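Local coordinates for protein transcriptional regulator (Streptococcus thermophilus LMD-9, PDB 5JUF) that regulates transcription in the ComRS quorum-sensing system that controls competence, probably binding DNA through a helix-turn-helix domain and sensing a signalling peptide through its TPR domain, at residues Lys12-Arg17 with Leu59-Thr64; Ala30-Arg35 with Ser53-Arg58; Glu127-Phe132 with Tyr169-Tyr174; Ser248-Lys253 with Ala268-Lys273. All blocks are in the same frame, centred on the assembly; numbering follows the deposited sequence.

In the fold
Starting from the N terminus, helix 3-17 enters contact 1, which closes a loop of about forty residues when Leu-59 and Lys-61 return to it. Contact 2 is nested inside that loop: residues 30-35 meet helix 49-59, whose C-terminal end runs directly into contact 1, and the two contacts touch through Lys-61 N and Ala-56 O. Together they tie up the helix-turn-helix domain. Contacts 3 and 4 follow in series within the tetratricopeptide region, neither nested nor crossing. Contact 3 joins the ends of helices 117-130 and 160-173 near the centre of the chain, whereas contact 4 clamps neighbouring helices 246-260 and 264-280, its centre about 57 Å from that of contact 1.

Contact 1 of 4, residues Lys12-Arg17 with Leu59-Thr64; sequences KTERER and LGKSMT
A salt-bridge network beside a small apolar contact joins Glu-14 and Arg-15 of helix 3-17 to Leu-59 and Lys-61, closing the helix-turn-helix domain. Leucine suits the apolar part: its CD2 packs 3.9 Å from Arg-15 CA, while CD1 meets Glu-14 CG at 4.1 Å. The charged end of Arg-15 leads elsewhere, to Glu-41. After Leu-59 the chain leaves its helix through a Schellman motif at Gly-60, whose positive phi turns it so that Lys-61 faces helix 3-17. Glu-14 is long enough to pass Leu-59 and still offer its carboxylate to both cations; with CG anti to the backbone N (chi1 179°) and a bend at chi2, it meets Arg-17 one turn on. Arg-17 grips it side-on, Arg-17 NE to Glu-14 OE2 at 3.0 Å and Arg-17 NH2 to Glu-14 OE1 at 2.7 Å. Glu-14 OE1 is thus shared by two cations, and Gln-18 NE2 bonds it too. Lys-61 comes from the opposite direction, and its NZ reaches Glu-14 OE1 at 3.1 Å from above the carboxylate plane.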
loop_
_atom_site.group_PDB
_atom_site.type_symbol
_atom_site.label_atom_id
_atom_site.label_comp_id
_atom_site.label_asym_id
_atom_site.label_seq_id
_atom_site.Cartn_x
_atom_site.Cartn_y
_atom_site.Cartn_z
ATOM N N LYS A 12 -23.318 -6.286 -18.073
ATOM C CA LYS A 12 -24.234 -7.342 -17.660
ATOM C C LYS A 12 -25.130 -7.787 -18.812
ATOM O O LYS A 12 -25.303 -8.991 -19.043
ATOM C CB LYS A 12 -25.088 -6.853 -16.484
ATOM C CG LYS A 12 -26.035 -7.905 -15.903
ATOM C CD LYS A 12 -26.737 -7.364 -14.671
ATOM C CE LYS A 12 -27.439 -8.480 -13.872
ATOM N NZ LYS A 12 -28.849 -8.669 -14.285
ATOM N N THR A 13 -25.703 -6.829 -19.550
ATOM C CA THR A 13 -26.574 -7.190 -20.668
ATOM C C THR A 13 -25.839 -8.055 -21.686
ATOM O O THR A 13 -26.396 -9.033 -22.194
ATOM C CB THR A 13 -27.131 -5.933 -21.340
ATOM O OG1 THR A 13 -27.869 -5.170 -20.378
ATOM C CG2 THR A 13 -28.050 -6.293 -22.502
ATOM N N GLU A 14 -24.580 -7.725 -21.991
ATOM C CA GLU A 14 -23.865 -8.520 -22.992
ATOM C C GLU A 14 -23.456 -9.877 -22.434
ATOM O O GLU A 14 -23.573 -10.899 -23.122
ATOM C CB GLU A 14 -22.637 -7.769 -23.504
ATOM C CG GLU A 14 -21.834 -8.548 -24.544
ATOM C CD GLU A 14 -22.606 -8.792 -25.843
ATOM O OE1 GLU A 14 -22.202 -9.675 -26.620
ATOM O OE2 GLU A 14 -23.616 -8.099 -26.087
ATOM N N ARG A 15 -22.945 -9.909 -21.201
ATOM C CA ARG A 15 -22.637 -11.198 -20.580
ATOM C C ARG A 15 -23.853 -12.122 -20.602
ATOM O O ARG A 15 -23.752 -13.298 -20.978
ATOM C CB ARG A 15 -22.152 -11.006 -19.142
ATOM C CG ARG A 15 -21.710 -12.326 -18.520
ATOM C CD ARG A 15 -21.246 -12.188 -17.066
ATOM N NE ARG A 15 -22.215 -11.531 -16.197
ATOM C CZ ARG A 15 -23.314 -12.113 -15.721
ATOM N NH1 ARG A 15 -23.613 -13.373 -16.050
ATOM N NH2 ARG A 15 -24.109 -11.436 -14.913
ATOM N N GLU A 16 -25.020 -11.598 -20.217
ATOM C CA GLU A 16 -26.223 -12.425 -20.203
ATOM C C GLU A 16 -26.664 -12.797 -21.619
ATOM O O GLU A 16 -27.124 -13.924 -21.855
ATOM C CB GLU A 16 -27.341 -11.704 -19.446
ATOM C CG GLU A 16 -27.069 -11.588 -17.961
ATOM C CD GLU A 16 -28.171 -10.859 -17.233
ATOM O OE1 GLU A 16 -28.944 -10.146 -17.897
ATOM O OE2 GLU A 16 -28.262 -10.995 -15.993
ATOM N N ARG A 17 -26.528 -11.869 -22.574
ATOM C CA ARG A 17 -26.845 -12.198 -23.968
ATOM C C ARG A 17 -26.022 -13.387 -24.452
ATOM O O ARG A 17 -26.520 -14.231 -25.211
ATOM C CB ARG A 17 -26.604 -10.979 -24.878
ATOM C CG ARG A 17 -27.244 -11.114 -26.270
ATOM C CD ARG A 17 -26.790 -10.025 -27.259
ATOM N NE ARG A 17 -25.355 -10.104 -27.542
ATOM C CZ ARG A 17 -24.802 -10.907 -28.452
ATOM N NH1 ARG A 17 -25.557 -11.714 -29.185
ATOM N NH2 ARG A 17 -23.490 -10.902 -28.631
ATOM N N LEU A 59 -15.582 -10.899 -23.383
ATOM C CA LEU A 59 -16.837 -10.774 -24.116
ATOM C C LEU A 59 -16.646 -10.681 -25.624
ATOM O O LEU A 59 -17.639 -10.694 -26.363
ATOM C CB LEU A 59 -17.628 -9.553 -23.629
ATOM C CG LEU A 59 -18.131 -9.694 -22.196
ATOM C CD1 LEU A 59 -18.825 -8.427 -21.753
ATOM C CD2 LEU A 59 -19.076 -10.914 -22.064
ATOM N N GLY A 60 -15.409 -10.635 -26.102
ATOM C CA GLY A 60 -15.196 -10.397 -27.518
ATOM C C GLY A 60 -15.709 -9.052 -27.982
ATOM O O GLY A 60 -16.206 -8.933 -29.105
ATOM N N LYS A 61 -15.616 -8.036 -27.139
ATOM C CA LYS A 61 -16.044 -6.689 -27.465
ATOM C C LYS A 61 -14.835 -5.761 -27.408
ATOM O O LYS A 61 -13.818 -6.081 -26.785
ATOM C CB LYS A 61 -17.138 -6.221 -26.488
ATOM C CG LYS A 61 -18.505 -6.862 -26.724
ATOM C CD LYS A 61 -19.210 -6.168 -27.886
ATOM C CE LYS A 61 -20.548 -6.798 -28.212
ATOM N NZ LYS A 61 -20.382 -8.196 -28.690
ATOM N N SER A 62 -14.934 -4.612 -28.069
ATOM C CA SER A 62 -13.922 -3.593 -27.844
ATOM C C SER A 62 -14.297 -2.775 -26.616
ATOM O O SER A 62 -15.462 -2.720 -26.212
ATOM C CB SER A 62 -13.774 -2.670 -29.055
ATOM O OG SER A 62 -14.944 -1.895 -29.222
ATOM N N MET A 63 -13.284 -2.145 -26.011
ATOM C CA MET A 63 -13.572 -1.206 -24.935
ATOM C C MET A 63 -14.493 -0.094 -25.417
ATOM O O MET A 63 -15.369 0.355 -24.668
ATOM C CB MET A 63 -12.271 -0.635 -24.365
ATOM C CG MET A 63 -11.496 -1.638 -23.512
ATOM S SD MET A 63 -10.179 -0.904 -22.521
ATOM C CE MET A 63 -9.192 -0.139 -23.802
ATOM N N THR A 64 -14.345 0.316 -26.681
ATOM C CA THR A 64 -15.203 1.350 -27.243
ATOM C C THR A 64 -16.666 0.935 -27.195
ATOM O O THR A 64 -17.536 1.721 -26.798
ATOM C CB THR A 64 -14.782 1.643 -28.686
ATOM O OG1 THR A 64 -13.401 2.024 -28.718
ATOM C CG2 THR A 64 -15.631 2.756 -29.270
#

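Contact 2 of 4, residues Ala30-Arg35 with Ser53-Arg58; sequences AELTVR and SYIAKR
The ring of Tyr-54 receives Glu-31 over one face: Glu-31 CB stands 4.1 Å from the ring centroid in a CH-pi contact, and Glu-31 CD lies 3.7 Å from Tyr-54 CD1. Glutamate suits this exposed position because its CB covers the face while its carboxylate, turned 52° from the ring plane, passes beside CD1, with Lys-57 nearby but beyond salt-bridge distance. Leu-32 is the buried partner. Its CB touches Tyr-54 CD2 at 3.7 Å, and its CD2 branch meets Ile-55 CG1 at 3.6 Å, the two side chains crossing at about a right angle. Arg-58, one turn along from Tyr-54, lays CG on the opposite ring face, so the ring is sandwiched. The Tyr-54 hydroxyl is hydrogen-bonded to Leu-25 O, which fixes the far end of the ring. Farther out, Leu-32 also packs on Leu-25 and Cys-26, and Ile-55 on Leu-66. Helix 49-59 is thereby fastened to the turn between helices 22-26 and 34-41, the turn of the helix-turn-helix fold.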
loop_
_atom_site.group_PDB
_atom_site.type_symbol
_atom_site.label_atom_id
_atom_site.label_comp_id
_atom_site.label_asym_id
_atom_site.label_seq_id
_atom_site.Cartn_x
_atom_site.Cartn_y
_atom_site.Cartn_z
ATOM N N ALA A 30 -7.649 -14.001 -11.180
ATOM C CA ALA A 30 -6.387 -13.255 -11.120
ATOM C C ALA A 30 -6.551 -11.804 -11.563
ATOM O O ALA A 30 -5.843 -10.907 -11.071
ATOM C CB ALA A 30 -5.335 -13.933 -12.000
ATOM N N GLU A 31 -7.435 -11.561 -12.524
ATOM C CA GLU A 31 -7.652 -10.235 -13.075
ATOM C C GLU A 31 -8.998 -9.644 -12.702
ATOM O O GLU A 31 -9.125 -8.419 -12.662
ATOM C CB GLU A 31 -7.521 -10.278 -14.605
ATOM C CG GLU A 31 -6.097 -10.572 -15.052
ATOM C CD GLU A 31 -5.870 -10.217 -16.500
ATOM O OE1 GLU A 31 -5.581 -11.130 -17.287
ATOM O OE2 GLU A 31 -6.014 -9.029 -16.857
ATOM N N LEU A 32 -9.987 -10.481 -12.397
ATOM C CA LEU A 32 -11.319 -10.004 -12.055
ATOM C C LEU A 32 -11.994 -11.083 -11.219
ATOM O O LEU A 32 -12.069 -12.239 -11.655
ATOM C CB LEU A 32 -12.129 -9.701 -13.322
ATOM C CG LEU A 32 -13.558 -9.208 -13.075
ATOM C CD1 LEU A 32 -13.545 -7.799 -12.507
ATOM C CD2 LEU A 32 -14.400 -9.275 -14.354
ATOM N N THR A 33 -12.467 -10.723 -10.026
ATOM C CA THR A 33 -13.181 -11.702 -9.209
ATOM C C THR A 33 -14.683 -11.572 -9.431
ATOM O O THR A 33 -15.175 -10.559 -9.940
ATOM C CB THR A 33 -12.872 -11.531 -7.717
ATOM O OG1 THR A 33 -13.556 -10.377 -7.213
ATOM C CG2 THR A 33 -11.357 -11.377 -7.482
ATOM N N VAL A 34 -15.419 -12.608 -9.008
ATOM C CA VAL A 34 -16.871 -12.582 -9.168
ATOM C C VAL A 34 -17.480 -11.424 -8.386
ATOM O O VAL A 34 -18.335 -10.700 -8.906
ATOM C CB VAL A 34 -17.487 -13.943 -8.788
ATOM C CG1 VAL A 34 -19.023 -13.853 -8.711
ATOM C CG2 VAL A 34 -17.076 -14.990 -9.828
ATOM N N ARG A 35 -17.053 -11.212 -7.138
ATOM C CA ARG A 35 -17.604 -10.079 -6.381
ATOM C C ARG A 35 -17.256 -8.738 -7.042
ATOM O O ARG A 35 -18.085 -7.822 -7.070
ATOM C CB ARG A 35 -17.127 -10.111 -4.921
ATOM C CG ARG A 35 -17.721 -11.296 -4.113
ATOM C CD ARG A 35 -17.354 -11.267 -2.626
ATOM N NE ARG A 35 -15.928 -11.489 -2.388
ATOM C CZ ARG A 35 -15.371 -11.531 -1.183
ATOM N NH1 ARG A 35 -16.117 -11.377 -0.098
ATOM N NH2 ARG A 35 -14.071 -11.733 -1.062
ATOM N N SER A 53 -10.531 -3.699 -19.903
ATOM C CA SER A 53 -9.853 -4.408 -20.990
ATOM C C SER A 53 -10.020 -5.920 -20.860
ATOM O O SER A 53 -10.268 -6.616 -21.854
ATOM C CB SER A 53 -8.372 -4.038 -21.014
ATOM O OG SER A 53 -7.692 -4.815 -21.981
ATOM N N TYR A 54 -9.882 -6.449 -19.641
ATOM C CA TYR A 54 -10.118 -7.874 -19.413
ATOM C C TYR A 54 -11.548 -8.266 -19.780
ATOM O O TYR A 54 -11.776 -9.272 -20.463
ATOM C CB TYR A 54 -9.830 -8.227 -17.947
ATOM C CG TYR A 54 -10.166 -9.669 -17.603
ATOM C CD1 TYR A 54 -9.292 -10.705 -17.946
ATOM C CD2 TYR A 54 -11.358 -9.999 -16.948
ATOM C CE1 TYR A 54 -9.602 -12.041 -17.650
ATOM C CE2 TYR A 54 -11.682 -11.336 -16.666
ATOM C CZ TYR A 54 -10.790 -12.346 -17.015
ATOM O OH TYR A 54 -11.103 -13.665 -16.728
ATOM N N ILE A 55 -12.532 -7.501 -19.301
ATOM C CA ILE A 55 -13.928 -7.839 -19.560
ATOM C C ILE A 55 -14.223 -7.802 -21.053
ATOM O O ILE A 55 -14.916 -8.681 -21.589
ATOM C CB ILE A 55 -14.860 -6.899 -18.771
ATOM C CG1 ILE A 55 -14.713 -7.156 -17.274
ATOM C CG2 ILE A 55 -16.331 -7.077 -19.215
ATOM C CD1 ILE A 55 -15.386 -6.085 -16.377
ATOM N N ALA A 56 -13.701 -6.792 -21.751
ATOM C CA ALA A 56 -13.959 -6.677 -23.180
ATOM C C ALA A 56 -13.372 -7.867 -23.923
ATOM O O ALA A 56 -14.019 -8.443 -24.806
ATOM C CB ALA A 56 -13.384 -5.354 -23.709
ATOM N N LYS A 57 -12.165 -8.279 -23.537
ATOM C CA LYS A 57 -11.550 -9.448 -24.150
ATOM C C LYS A 57 -12.392 -10.703 -23.923
ATOM O O LYS A 57 -12.634 -11.471 -24.863
ATOM C CB LYS A 57 -10.135 -9.620 -23.602
ATOM C CG LYS A 57 -9.467 -10.922 -23.974
ATOM C CD LYS A 57 -8.005 -10.918 -23.525
ATOM C CE LYS A 57 -7.889 -10.944 -22.002
ATOM N NZ LYS A 57 -6.471 -11.112 -21.545
ATOM N N ARG A 58 -12.867 -10.917 -22.687
ATOM C CA ARG A 58 -13.683 -12.096 -22.398
ATOM C C ARG A 58 -15.001 -12.079 -23.169
ATOM O O ARG A 58 -15.508 -13.140 -23.554
ATOM C CB ARG A 58 -13.972 -12.194 -20.889
ATOM C CG ARG A 58 -12.742 -12.394 -19.993
ATOM C CD ARG A 58 -12.043 -13.734 -20.295
ATOM N NE ARG A 58 -12.860 -14.888 -19.896
ATOM C CZ ARG A 58 -12.750 -16.100 -20.435
ATOM N NH1 ARG A 58 -11.885 -16.317 -21.424
ATOM N NH2 ARG A 58 -13.519 -17.090 -19.997
#

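Contact 3 of 4, residues Glu127-Phe132 with Tyr169-Tyr174; sequences ENILSF and YFFHLY
Phe-171 is the main bump of this contact, projecting from helix 160-173 into the hollow formed by Asn-128, Ile-129 and Phe-132 at the end of helix 117-130. Its CG is anti to the backbone N (chi1 -170°), which sends the ring across the gap. Ile-129 lies over one face through its CG1 methylene, 4.2 Å from the ring centroid in a CH-pi contact and offset toward the rim. The outer rim of the ring nestles against the backbone, with Phe-171 CZ 3.9 Å from Asn-128 O, while Phe-132 CD1 meets Phe-171 CE1 at 4.0 Å. Beyond the helix end, the Schellman turn at Phe-132 redirects the chain, and this ring becomes a second bump leaning toward the other segment. Its edge points at the face of Tyr-174 in an offset edge-to-face pair, centroids 5.7 Å apart and planes at 83°. Asn-128 ND2 bonds Tyr-168 OH, just before segment 169-174, adding a polar tie between the same two helices. Between the segments themselves the contact is apolar and aromatic, so it rests on dispersion, probably with an aromatic quadrupole term, and depends on fit of shape more than on charge.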
loop_
_atom_site.group_PDB
_atom_site.type_symbol
_atom_site.label_atom_id
_atom_site.label_comp_id
_atom_site.label_asym_id
_atom_site.label_seq_id
_atom_site.Cartn_x
_atom_site.Cartn_y
_atom_site.Cartn_z
ATOM N N GLU A 127 -6.524 6.253 4.648
ATOM C CA GLU A 127 -7.302 6.857 5.722
ATOM C C GLU A 127 -7.331 5.961 6.955
ATOM O O GLU A 127 -7.162 6.436 8.083
ATOM C CB GLU A 127 -8.721 7.146 5.250
ATOM C CG GLU A 127 -9.594 7.724 6.337
ATOM C CD GLU A 127 -10.951 8.141 5.817
ATOM O OE1 GLU A 127 -11.632 7.298 5.194
ATOM O OE2 GLU A 127 -11.328 9.314 6.019
ATOM N N ASN A 128 -7.561 4.659 6.761
ATOM C CA ASN A 128 -7.681 3.757 7.907
ATOM C C ASN A 128 -6.347 3.582 8.622
ATOM O O ASN A 128 -6.297 3.583 9.857
ATOM C CB ASN A 128 -8.229 2.407 7.451
ATOM C CG ASN A 128 -9.733 2.432 7.245
ATOM O OD1 ASN A 128 -10.377 3.465 7.423
ATOM N ND2 ASN A 128 -10.296 1.298 6.840
ATOM N N ILE A 129 -5.254 3.444 7.867
ATOM C CA ILE A 129 -3.939 3.300 8.486
ATOM C C ILE A 129 -3.570 4.574 9.238
ATOM O O ILE A 129 -3.143 4.525 10.395
ATOM C CB ILE A 129 -2.876 2.933 7.429
ATOM C CG1 ILE A 129 -3.116 1.527 6.869
ATOM C CG2 ILE A 129 -1.462 3.007 8.019
ATOM C CD1 ILE A 129 -2.124 1.141 5.784
ATOM N N LEU A 130 -3.760 5.738 8.603
ATOM C CA LEU A 130 -3.360 7.000 9.223
ATOM C C LEU A 130 -4.203 7.327 10.444
ATOM O O LEU A 130 -3.696 7.904 11.412
ATOM C CB LEU A 130 -3.460 8.145 8.217
ATOM C CG LEU A 130 -2.271 8.388 7.308
ATOM C CD1 LEU A 130 -2.701 9.355 6.228
ATOM C CD2 LEU A 130 -1.120 8.971 8.118
ATOM N N SER A 131 -5.495 7.009 10.404
ATOM C CA SER A 131 -6.351 7.253 11.555
ATOM C C SER A 131 -6.320 6.112 12.559
ATOM O O SER A 131 -7.035 6.180 13.559
ATOM C CB SER A 131 -7.795 7.493 11.105
ATOM O OG SER A 131 -8.341 6.308 10.545
ATOM N N PHE A 132 -5.525 5.073 12.306
ATOM C CA PHE A 132 -5.476 3.879 13.155
ATOM C C PHE A 132 -6.884 3.344 13.413
ATOM O O PHE A 132 -7.286 3.056 14.543
ATOM C CB PHE A 132 -4.737 4.157 14.463
ATOM C CG PHE A 132 -4.206 2.923 15.124
ATOM C CD1 PHE A 132 -3.185 2.192 14.533
ATOM C CD2 PHE A 132 -4.728 2.486 16.334
ATOM C CE1 PHE A 132 -2.690 1.049 15.136
ATOM C CE2 PHE A 132 -4.241 1.342 16.947
ATOM C CZ PHE A 132 -3.218 0.624 16.348
ATOM N N TYR A 169 -2.340 -5.225 4.377
ATOM C CA TYR A 169 -2.088 -6.569 4.900
ATOM C C TYR A 169 -1.179 -6.526 6.131
ATOM O O TYR A 169 -1.484 -7.140 7.163
ATOM C CB TYR A 169 -1.493 -7.439 3.794
ATOM C CG TYR A 169 -0.719 -8.671 4.250
ATOM C CD1 TYR A 169 -1.340 -9.696 4.962
ATOM C CD2 TYR A 169 0.628 -8.814 3.945
ATOM C CE1 TYR A 169 -0.634 -10.827 5.362
ATOM C CE2 TYR A 169 1.343 -9.951 4.346
ATOM C CZ TYR A 169 0.695 -10.950 5.052
ATOM O OH TYR A 169 1.390 -12.073 5.439
ATOM N N PHE A 170 -0.079 -5.773 6.062
ATOM C CA PHE A 170 0.775 -5.627 7.248
ATOM C C PHE A 170 0.005 -5.009 8.416
ATOM O O PHE A 170 0.207 -5.391 9.578
ATOM C CB PHE A 170 2.012 -4.786 6.914
ATOM C CG PHE A 170 2.939 -5.429 5.920
ATOM C CD1 PHE A 170 3.031 -6.811 5.827
ATOM C CD2 PHE A 170 3.709 -4.651 5.070
ATOM C CE1 PHE A 170 3.882 -7.405 4.909
ATOM C CE2 PHE A 170 4.560 -5.249 4.148
ATOM C CZ PHE A 170 4.646 -6.618 4.071
ATOM N N PHE A 171 -0.892 -4.060 8.118
ATOM C CA PHE A 171 -1.776 -3.476 9.130
ATOM C C PHE A 171 -2.635 -4.545 9.809
ATOM O O PHE A 171 -2.871 -4.478 11.021
ATOM C CB PHE A 171 -2.633 -2.391 8.454
ATOM C CG PHE A 171 -3.447 -1.520 9.398
ATOM C CD1 PHE A 171 -2.826 -0.613 10.257
ATOM C CD2 PHE A 171 -4.839 -1.540 9.349
ATOM C CE1 PHE A 171 -3.579 0.210 11.084
ATOM C CE2 PHE A 171 -5.603 -0.709 10.169
ATOM C CZ PHE A 171 -4.967 0.159 11.046
ATOM N N HIS A 172 -3.098 -5.556 9.055
ATOM C CA HIS A 172 -3.826 -6.668 9.680
ATOM C C HIS A 172 -2.939 -7.459 10.640
ATOM O O HIS A 172 -3.440 -8.072 11.591
ATOM C CB HIS A 172 -4.381 -7.641 8.628
ATOM C CG HIS A 172 -5.606 -7.156 7.913
ATOM N ND1 HIS A 172 -5.607 -6.041 7.102
ATOM C CD2 HIS A 172 -6.860 -7.665 7.854
ATOM C CE1 HIS A 172 -6.812 -5.876 6.584
ATOM N NE2 HIS A 172 -7.592 -6.847 7.026
ATOM N N LEU A 173 -1.632 -7.480 10.401
ATOM C CA LEU A 173 -0.726 -8.286 11.213
ATOM C C LEU A 173 -0.225 -7.567 12.459
ATOM O O LEU A 173 0.409 -8.206 13.306
ATOM C CB LEU A 173 0.482 -8.731 10.384
ATOM C CG LEU A 173 0.211 -9.586 9.147
ATOM C CD1 LEU A 173 1.542 -10.085 8.585
ATOM C CD2 LEU A 173 -0.724 -10.739 9.457
ATOM N N TYR A 174 -0.492 -6.268 12.585
ATOM C CA TYR A 174 0.010 -5.467 13.698
ATOM C C TYR A 174 -0.414 -6.056 15.041
ATOM O O TYR A 174 -1.604 -6.263 15.295
ATOM C CB TYR A 174 -0.507 -4.039 13.551
ATOM C CG TYR A 174 -0.042 -3.085 14.625
ATOM C CD1 TYR A 174 1.177 -2.438 14.517
ATOM C CD2 TYR A 174 -0.832 -2.821 15.740
ATOM C CE1 TYR A 174 1.604 -1.562 15.488
ATOM C CE2 TYR A 174 -0.412 -1.944 16.718
ATOM C CZ TYR A 174 0.809 -1.318 16.585
ATOM O OH TYR A 174 1.245 -0.445 17.545
#

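Contact 4 of 4, residues Ser248-Lys253 with Ala268-Lys273; sequences SVFVLK and AENYDK
Two consecutive helices of the tetratricopeptide region form an antiparallel hairpin, and Phe-250, Val-251 and Lys-253 meet Asn-270, Tyr-271 and Lys-273 across it. The axes approach to 7.8 Å at 177°, close enough for Asn-270 CB to rest 3.5 Å from Phe-250 O. Asparagine suits so tight a place, being short yet polar at its tip. Its amide lies against the aliphatic part of Lys-253, OD1 3.3 Å from Lys-253 CG, while ND2 donates to Glu-266 O in its own helix. A water bridges the helices, accepting from Asn-270 ND2 at 3.1 Å and from Lys-253 NZ at 2.8 Å; bends at chi2 and chi4 of the lysine bring NZ there. On one flank Lys-273 CB sits over a face of Phe-250, 4.1 Å from the ring centroid, and its extended chain carries the ammonium outward. On another, Val-251 CG1 touches Tyr-271 CE1 at 4.0 Å. Tyr-271 OH goes on to Asp-297, and both Val-251 and Tyr-271 pack on Ile-290 of helix 284-296, whereas Leu-252 packs on helix 200-219 and Val-249 on helices 200-219 and 226-240.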
loop_
_atom_site.group_PDB
_atom_site.type_symbol
_atom_site.label_atom_id
_atom_site.label_comp_id
_atom_site.label_asym_id
_atom_site.label_seq_id
_atom_site.Cartn_x
_atom_site.Cartn_y
_atom_site.Cartn_z
ATOM N N SER A 248 16.005 6.430 11.141
ATOM C CA SER A 248 15.171 5.295 11.535
ATOM C C SER A 248 15.748 3.980 11.025
ATOM O O SER A 248 15.566 2.938 11.661
ATOM C CB SER A 248 13.723 5.482 11.048
ATOM O OG SER A 248 13.599 5.333 9.635
ATOM N N VAL A 249 16.477 4.013 9.911
ATOM C CA VAL A 249 17.096 2.798 9.398
ATOM C C VAL A 249 18.312 2.419 10.228
ATOM O O VAL A 249 18.535 1.238 10.507
ATOM C CB VAL A 249 17.445 2.968 7.912
ATOM C CG1 VAL A 249 18.074 1.684 7.355
ATOM C CG2 VAL A 249 16.186 3.332 7.123
ATOM N N PHE A 250 19.124 3.404 10.619
ATOM C CA PHE A 250 20.219 3.129 11.545
ATOM C C PHE A 250 19.694 2.537 12.849
ATOM O O PHE A 250 20.327 1.655 13.442
ATOM C CB PHE A 250 21.020 4.406 11.819
ATOM C CG PHE A 250 21.964 4.783 10.712
ATOM C CD1 PHE A 250 22.706 3.816 10.053
ATOM C CD2 PHE A 250 22.115 6.112 10.335
ATOM C CE1 PHE A 250 23.575 4.164 9.037
ATOM C CE2 PHE A 250 22.982 6.470 9.320
ATOM C CZ PHE A 250 23.717 5.496 8.671
ATOM N N VAL A 251 18.538 3.018 13.317
ATOM C CA VAL A 251 17.924 2.415 14.498
ATOM C C VAL A 251 17.516 0.967 14.216
ATOM O O VAL A 251 17.608 0.110 15.100
ATOM C CB VAL A 251 16.739 3.273 14.980
ATOM C CG1 VAL A 251 15.979 2.572 16.103
ATOM C CG2 VAL A 251 17.238 4.658 15.461
ATOM N N LEU A 252 17.083 0.653 12.988
ATOM C CA LEU A 252 16.789 -0.748 12.672
ATOM C C LEU A 252 18.040 -1.610 12.769
ATOM O O LEU A 252 17.991 -2.732 13.281
ATOM C CB LEU A 252 16.180 -0.883 11.277
ATOM C CG LEU A 252 14.768 -0.339 11.076
ATOM C CD1 LEU A 252 14.335 -0.543 9.617
ATOM C CD2 LEU A 252 13.768 -0.970 12.043
ATOM N N LYS A 253 19.170 -1.113 12.262
ATOM C CA LYS A 253 20.397 -1.892 12.360
ATOM C C LYS A 253 20.802 -2.087 13.813
ATOM O O LYS A 253 21.332 -3.146 14.175
ATOM C CB LYS A 253 21.513 -1.214 11.564
ATOM C CG LYS A 253 22.805 -2.021 11.506
ATOM C CD LYS A 253 22.606 -3.340 10.762
ATOM C CE LYS A 253 23.863 -4.209 10.817
ATOM N NZ LYS A 253 25.041 -3.553 10.185
ATOM N N ALA A 268 24.915 0.165 20.103
ATOM C CA ALA A 268 25.127 1.538 20.556
ATOM C C ALA A 268 25.683 2.406 19.436
ATOM O O ALA A 268 25.266 3.558 19.267
ATOM C CB ALA A 268 26.070 1.554 21.756
ATOM N N GLU A 269 26.634 1.865 18.666
ATOM C CA GLU A 269 27.235 2.616 17.570
ATOM C C GLU A 269 26.207 2.974 16.501
ATOM O O GLU A 269 26.245 4.077 15.942
ATOM C CB GLU A 269 28.383 1.811 16.964
ATOM C CG GLU A 269 29.103 2.502 15.822
ATOM C CD GLU A 269 29.687 3.849 16.220
ATOM O OE1 GLU A 269 29.802 4.729 15.340
ATOM O OE2 GLU A 269 30.029 4.034 17.409
ATOM N N ASN A 270 25.288 2.053 16.189
ATOM C CA ASN A 270 24.243 2.374 15.217
ATOM C C ASN A 270 23.257 3.402 15.768
ATOM O O ASN A 270 22.807 4.284 15.031
ATOM C CB ASN A 270 23.512 1.106 14.777
ATOM C CG ASN A 270 24.280 0.340 13.721
ATOM O OD1 ASN A 270 24.315 0.739 12.556
ATOM N ND2 ASN A 270 24.916 -0.755 14.123
ATOM N N TYR A 271 22.916 3.317 17.058
ATOM C CA TYR A 271 22.136 4.391 17.671
ATOM C C TYR A 271 22.863 5.731 17.554
ATOM O O TYR A 271 22.252 6.754 17.226
ATOM C CB TYR A 271 21.838 4.074 19.138
ATOM C CG TYR A 271 20.460 3.465 19.388
ATOM C CD1 TYR A 271 19.303 4.203 19.160
ATOM C CD2 TYR A 271 20.326 2.164 19.877
ATOM C CE1 TYR A 271 18.044 3.663 19.391
ATOM C CE2 TYR A 271 19.065 1.612 20.106
ATOM C CZ TYR A 271 17.931 2.368 19.865
ATOM O OH TYR A 271 16.676 1.831 20.095
ATOM N N ASP A 272 24.175 5.741 17.798
ATOM C CA ASP A 272 24.929 6.992 17.701
ATOM C C ASP A 272 24.921 7.548 16.278
ATOM O O ASP A 272 24.834 8.766 16.084
ATOM C CB ASP A 272 26.363 6.791 18.188
ATOM C CG ASP A 272 26.450 6.603 19.683
ATOM O OD1 ASP A 272 25.462 6.905 20.379
ATOM O OD2 ASP A 272 27.520 6.159 20.163
ATOM N N LYS A 273 25.011 6.682 15.265
ATOM C CA LYS A 273 24.915 7.172 13.893
ATOM C C LYS A 273 23.555 7.813 13.635
ATOM O O LYS A 273 23.469 8.870 13.003
ATOM C CB LYS A 273 25.175 6.038 12.896
ATOM C CG LYS A 273 26.615 5.534 12.870
ATOM C CD LYS A 273 26.759 4.373 11.889
ATOM C CE LYS A 273 28.160 3.770 11.926
ATOM N NZ LYS A 273 28.291 2.625 10.975
HETATM O O HOH W 1 26.546 -2.690 12.371
#